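Local coordinates for protein cellulase (Bacteroides salanitronis, PDB 6WQY) that probably hydrolyses internal bonds of cellulose and related beta-glucans as a broad-specificity GH5_4 endoglucanase, represented here by its TIM-barrel domain, at residues E170-I175 / G220-V225; T226-T231 / V248-Y253. All coordinates share one frame; numbering follows the deposited sequence. Where two conformers were deposited one is given.

Contact 1 of 2, residues E170-I175 / G220-V225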
loop_
_atom_site.group_PDB
_atom_site.type_symbol
_atom_site.label_atom_id
_atom_site.label_comp_id
_atom_site.label_asym_id
_atom_site.label_seq_id
_atom_site.Cartn_x
_atom_site.Cartn_y
_atom_site.Cartn_z
ATOM N N GLU A 170 -4.393 -2.700 6.896
ATOM C CA GLU A 170 -2.940 -2.513 6.859
ATOM C C GLU A 170 -2.565 -1.564 7.996
ATOM O O GLU A 170 -3.083 -0.453 8.072
ATOM C CB GLU A 170 -2.550 -1.931 5.503
ATOM C CG GLU A 170 -1.102 -1.522 5.374
ATOM C CD GLU A 170 -0.857 -0.790 4.072
ATOM O OE1 GLU A 170 -0.868 -1.461 2.989
ATOM O OE2 GLU A 170 -0.689 0.445 4.103
ATOM N N ALA A 171 -1.660 -2.002 8.874
ATOM C CA ALA A 171 -1.468 -1.363 10.175
ATOM C C ALA A 171 -1.146 0.115 10.059
ATOM O O ALA A 171 -1.642 0.928 10.851
ATOM C CB ALA A 171 -0.310 -2.057 10.880
ATOM N N MET A 172 -0.229 0.452 9.148
ATOM C CA MET A 172 0.312 1.796 8.968
ATOM C C MET A 172 1.049 1.788 7.642
ATOM O O MET A 172 1.083 0.769 6.940
ATOM C CB MET A 172 1.168 2.235 10.146
ATOM C CG MET A 172 2.353 1.392 10.434
ATOM S SD MET A 172 2.920 1.581 12.150
ATOM C CE MET A 172 1.785 0.436 12.942
ATOM N N ASN A 173 1.616 2.948 7.287
ATOM C CA ASN A 173 2.147 3.190 5.949
ATOM C C ASN A 173 3.672 3.115 5.925
ATOM O O ASN A 173 4.221 2.005 5.905
ATOM C CB ASN A 173 1.583 4.506 5.399
ATOM C CG ASN A 173 2.048 4.764 3.996
ATOM O OD1 ASN A 173 2.081 3.840 3.185
ATOM N ND2 ASN A 173 2.438 5.998 3.702
ATOM N N GLU A 174 4.357 4.267 5.932
ATOM C CA GLU A 174 5.807 4.357 5.753
ATOM C C GLU A 174 6.395 4.968 7.011
ATOM O O GLU A 174 6.340 6.179 7.216
ATOM C CB GLU A 174 6.147 5.210 4.532
ATOM C CG GLU A 174 5.762 4.563 3.232
ATOM C CD GLU A 174 6.121 5.361 1.996
ATOM O OE1 GLU A 174 6.444 6.573 2.118
ATOM O OE2 GLU A 174 6.114 4.788 0.870
ATOM N N ILE A 175 6.937 4.125 7.868
ATOM C CA ILE A 175 7.424 4.543 9.176
ATOM C C ILE A 175 8.934 4.753 9.108
ATOM O O ILE A 175 9.699 3.842 8.755
ATOM C CB ILE A 175 7.047 3.501 10.239
ATOM C CG1 ILE A 175 5.513 3.349 10.322
ATOM C CG2 ILE A 175 7.660 3.864 11.584
ATOM C CD1 ILE A 175 4.738 4.627 10.608
ATOM N N GLY A 220 -2.257 -6.525 6.705
ATOM C CA GLY A 220 -0.952 -6.128 6.194
ATOM C C GLY A 220 -0.133 -5.451 7.283
ATOM O O GLY A 220 -0.658 -4.644 8.046
ATOM N N VAL A 221 1.152 -5.783 7.331
ATOM C CA VAL A 221 2.086 -5.229 8.311
ATOM C C VAL A 221 3.377 -4.841 7.602
ATOM O O VAL A 221 3.953 -5.670 6.884
ATOM C CB VAL A 221 2.332 -6.205 9.479
ATOM C CG1 VAL A 221 1.146 -6.181 10.434
ATOM C CG2 VAL A 221 2.589 -7.625 8.983
ATOM N N PRO A 222 3.865 -3.603 7.780
ATOM C CA PRO A 222 5.047 -3.171 7.036
ATOM C C PRO A 222 6.352 -3.309 7.800
ATOM O O PRO A 222 6.396 -3.375 9.032
ATOM C CB PRO A 222 4.753 -1.686 6.776
ATOM C CG PRO A 222 4.039 -1.256 8.041
ATOM C CD PRO A 222 3.152 -2.458 8.384
ATOM N N GLY A 223 7.447 -3.295 7.036
ATOM C CA GLY A 223 8.765 -3.060 7.567
ATOM C C GLY A 223 9.130 -1.590 7.496
ATOM O O GLY A 223 8.366 -0.739 7.032
ATOM N N TYR A 224 10.342 -1.293 7.955
ATOM C CA TYR A 224 10.775 0.088 8.106
ATOM C C TYR A 224 10.802 0.801 6.763
ATOM O O TYR A 224 11.380 0.296 5.791
ATOM C CB TYR A 224 12.144 0.124 8.795
ATOM C CG TYR A 224 12.502 1.480 9.365
ATOM C CD1 TYR A 224 13.111 2.451 8.597
ATOM C CD2 TYR A 224 12.257 1.775 10.705
ATOM C CE1 TYR A 224 13.444 3.680 9.120
ATOM C CE2 TYR A 224 12.603 2.999 11.239
ATOM C CZ TYR A 224 13.218 3.943 10.456
ATOM O OH TYR A 224 13.586 5.175 10.952
ATOM N N VAL A 225 10.134 1.962 6.726
ATOM C CA VAL A 225 9.955 2.828 5.559
ATOM C C VAL A 225 9.533 2.059 4.314
ATOM O O VAL A 225 9.740 2.520 3.191
ATOM C CB VAL A 225 11.142 3.812 5.377
ATOM C CG1 VAL A 225 12.365 3.169 4.732
ATOM C CG2 VAL A 225 10.713 5.067 4.617
HETATM O O HOH W 1 6.610 1.387 7.323
#
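E170 and G220 pair as parallel beta neighbours with their CA atoms 4.2 Å apart, after which the backbones diverge and close again only where I175 meets V225. This is the C-terminal rim of the TIM barrel, where strands 167-170 and 219-222 lie side by side and pass into loops. A171 N donates to G220 O (2.9 Å, 158° at the hydrogen), one of the two backbone bonds that make the parallel bridge, the other joining G220 to F169. In the divergent middle the P222 ring fills the gap: its CG lies 3.7 Å from M172 O and, with M172 chi1 at 60° bringing that side chain over, 3.9 Å from M172 CG; the two side chains cross at about a right angle. Water 1 ties the loops together further along, donating to N173 O and G223 O and accepting from I175 N. Into the barrel, the E170 carboxylate forms a salt bridge with R76 and a hydrogen bond with Y306. Where the segments rejoin, V225 N donates to I175 O at 2.8 Å, a bent bond of 139°, and the same oxygen hangs 3.5 Å above the plane of the Y224 ring, over its centre.

Contact 2 of 2, residues T226-T231 / V248-Y253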
loop_
_atom_site.group_PDB
_atom_site.type_symbol
_atom_site.label_atom_id
_atom_site.label_comp_id
_atom_site.label_asym_id
_atom_site.label_seq_id
_atom_site.Cartn_x
_atom_site.Cartn_y
_atom_site.Cartn_z
ATOM N N THR A 226 8.842 0.932 4.500
ATOM C CA THR A 226 8.416 0.033 3.419
ATOM C C THR A 226 9.556 -0.318 2.461
ATOM O O THR A 226 9.326 -0.609 1.280
ATOM C CB THR A 226 7.159 0.505 2.680
ATOM O OG1 THR A 226 7.362 1.781 2.062
ATOM C CG2 THR A 226 5.977 0.585 3.608
ATOM N N ASN A 227 10.777 -0.344 2.965
ATOM C CA ASN A 227 11.948 -0.617 2.138
ATOM C C ASN A 227 12.248 -2.111 2.121
ATOM O O ASN A 227 12.316 -2.745 3.171
ATOM C CB ASN A 227 13.139 0.141 2.712
ATOM C CG ASN A 227 14.405 -0.138 1.957
ATOM O OD1 ASN A 227 15.202 -1.008 2.333
ATOM N ND2 ASN A 227 14.606 0.573 0.866
ATOM N N ILE A 228 12.423 -2.684 0.930
ATOM C CA ILE A 228 12.630 -4.132 0.850
ATOM C C ILE A 228 13.826 -4.588 1.690
ATOM O O ILE A 228 13.732 -5.569 2.442
ATOM C CB ILE A 228 12.724 -4.604 -0.611
ATOM C CG1 ILE A 228 11.320 -4.614 -1.232
ATOM C CG2 ILE A 228 13.376 -5.987 -0.694
ATOM C CD1 ILE A 228 11.281 -4.900 -2.713
ATOM N N ASP A 229 14.968 -3.912 1.576
ATOM C CA ASP A 229 16.145 -4.382 2.301
ATOM C C ASP A 229 15.945 -4.293 3.809
ATOM O O ASP A 229 16.281 -5.227 4.553
ATOM C CB ASP A 229 17.385 -3.614 1.859
ATOM C CG ASP A 229 17.873 -4.076 0.516
ATOM O OD1 ASP A 229 18.341 -5.230 0.428
ATOM O OD2 ASP A 229 17.731 -3.302 -0.455
ATOM N N LEU A 230 15.429 -3.169 4.295
ATOM C CA LEU A 230 15.239 -3.038 5.736
ATOM C C LEU A 230 14.169 -3.983 6.259
ATOM O O LEU A 230 14.199 -4.363 7.440
ATOM C CB LEU A 230 14.929 -1.601 6.130
ATOM C CG LEU A 230 16.034 -0.597 5.815
ATOM C CD1 LEU A 230 15.621 0.791 6.293
ATOM C CD2 LEU A 230 17.351 -0.992 6.461
ATOM N N THR A 231 13.213 -4.348 5.404
ATOM C CA THR A 231 12.175 -5.308 5.772
ATOM C C THR A 231 12.760 -6.718 5.867
ATOM O O THR A 231 12.633 -7.392 6.899
ATOM C CB THR A 231 11.029 -5.241 4.758
ATOM O OG1 THR A 231 10.470 -3.920 4.772
ATOM C CG2 THR A 231 9.914 -6.227 5.088
ATOM N N VAL A 248 3.231 -9.293 4.557
ATOM C CA VAL A 248 4.264 -8.263 4.659
ATOM C C VAL A 248 4.062 -7.241 3.552
ATOM O O VAL A 248 4.037 -7.585 2.367
ATOM C CB VAL A 248 5.658 -8.886 4.556
ATOM C CG1 VAL A 248 6.741 -7.839 4.757
ATOM C CG2 VAL A 248 5.819 -10.028 5.564
ATOM N N ALA A 249 3.949 -5.974 3.928
ATOM C CA ALA A 249 3.763 -4.883 2.982
ATOM C C ALA A 249 5.093 -4.204 2.691
ATOM O O ALA A 249 5.787 -3.798 3.619
ATOM C CB ALA A 249 2.800 -3.848 3.570
ATOM N N VAL A 250 5.433 -4.055 1.396
ATOM C CA VAL A 250 6.575 -3.254 0.964
ATOM C C VAL A 250 6.111 -2.297 -0.127
ATOM O O VAL A 250 5.085 -2.505 -0.769
ATOM C CB VAL A 250 7.764 -4.103 0.472
ATOM C CG1 VAL A 250 8.320 -4.953 1.602
ATOM C CG2 VAL A 250 7.387 -4.949 -0.720
ATOM N N HIS A 251 6.900 -1.250 -0.355
ATOM C CA HIS A 251 6.683 -0.340 -1.477
ATOM C C HIS A 251 7.897 -0.407 -2.390
ATOM O O HIS A 251 9.019 -0.650 -1.929
ATOM C CB HIS A 251 6.450 1.106 -1.008
ATOM C CG HIS A 251 5.199 1.276 -0.198
ATOM N ND1 HIS A 251 4.849 2.455 0.420
ATOM C CD2 HIS A 251 4.202 0.407 0.080
ATOM C CE1 HIS A 251 3.691 2.305 1.049
ATOM N NE2 HIS A 251 3.273 1.068 0.863
ATOM N N PHE A 252 7.679 -0.192 -3.691
ATOM C CA PHE A 252 8.754 -0.353 -4.662
ATOM C C PHE A 252 8.601 0.659 -5.784
ATOM O O PHE A 252 7.734 0.495 -6.648
ATOM C CB PHE A 252 8.785 -1.766 -5.247
ATOM C CG PHE A 252 9.911 -1.984 -6.216
ATOM C CD1 PHE A 252 11.195 -2.247 -5.758
ATOM C CD2 PHE A 252 9.701 -1.913 -7.586
ATOM C CE1 PHE A 252 12.233 -2.451 -6.644
ATOM C CE2 PHE A 252 10.738 -2.113 -8.471
ATOM C CZ PHE A 252 12.000 -2.379 -7.999
ATOM N N TYR A 253 9.477 1.654 -5.792
ATOM C CA TYR A 253 9.511 2.682 -6.822
ATOM C C TYR A 253 10.872 2.747 -7.511
ATOM O O TYR A 253 11.140 3.690 -8.273
ATOM C CB TYR A 253 9.192 4.043 -6.229
ATOM C CG TYR A 253 7.772 4.251 -5.750
ATOM C CD1 TYR A 253 6.761 4.498 -6.666
ATOM C CD2 TYR A 253 7.456 4.255 -4.396
ATOM C CE1 TYR A 253 5.472 4.761 -6.251
ATOM C CE2 TYR A 253 6.159 4.498 -3.974
ATOM C CZ TYR A 253 5.171 4.761 -4.904
ATOM O OH TYR A 253 3.886 5.097 -4.552
HETATM O O HOH W 2 11.849 -1.102 -1.505
HETATM O O HOH W 3 8.004 -2.857 4.407
#
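T226, in the turn leading into helix 228-234, meets H251 at the end of the next strand, a buried contact within the beta-alpha-beta unit of the TIM barrel formed by strand 219-222, helix 228-234 and strand 246-251. H251 N donates to T226 O at 3.0 Å, almost straight (172°), in the carbonyl plane and on a lone pair. The T226 side chain lies across the imidazole: CG2 stands 3.7 Å from the H251 ring centroid, only 3° off the normal, a CH-pi contact squarely over the face. The chi1 of 61° places OG1 between the backbone N and carbonyl carbon and leaves CG2 anti to that carbon, above the ring. H251 ND1 is hydrogen-bonded to E174, which helps fix the rotation of the imidazole.

N227 caps the helix, its OD1 accepting from L230 N at 2.9 Å on a lone pair. Two donors, T231 N and T231 OG1, share N227 O, the hydroxyl reaching it from above the carbonyl plane at 2.7 Å. With the hydroxyl so engaged, T231 turns its methyl CG2 to V248 CG1, 3.6 Å away. Water 3 lies between T231 OG1 and A249 O, though its link to A249 is doubtful. The I228 chain is extended and reaches V250 on the strand and F252 just after it: CG1 packs on V250 CB at 4.0 Å, and CD1 approaches F252 CD1 obliquely at the same distance. Helix 284-299 covers this apolar layer, with M294 against I228 and V250, and F298 against T231 and V248. Water 2 spans the helix start and the strand end, accepting from I228 N and donating to H251 O at 2.9 Å.

Overall arrangement
Contacts 1 and 2 follow each other along the chain, V225 ending one and T226 beginning the other, with centres about 9 Å apart. Strands 219-222 and 246-251 are neighbours in the barrel, and V221 O lies 3.0 Å from A249 N in a probable backbone hydrogen bond. The rim joins them again: E174 OE2 is 2.7 Å from H251 ND1, and N173 O packs 3.2 Å from T226 CG2. E309, on strand 305-310, touches N173, E174 and H251. An Asn-Glu pair just after the fourth strand and a glutamate on the seventh match the usual GH5 active site, so both contacts probably shape the catalytic cleft. A bound magnesium ion lies about 13 Å from the I175 side chain.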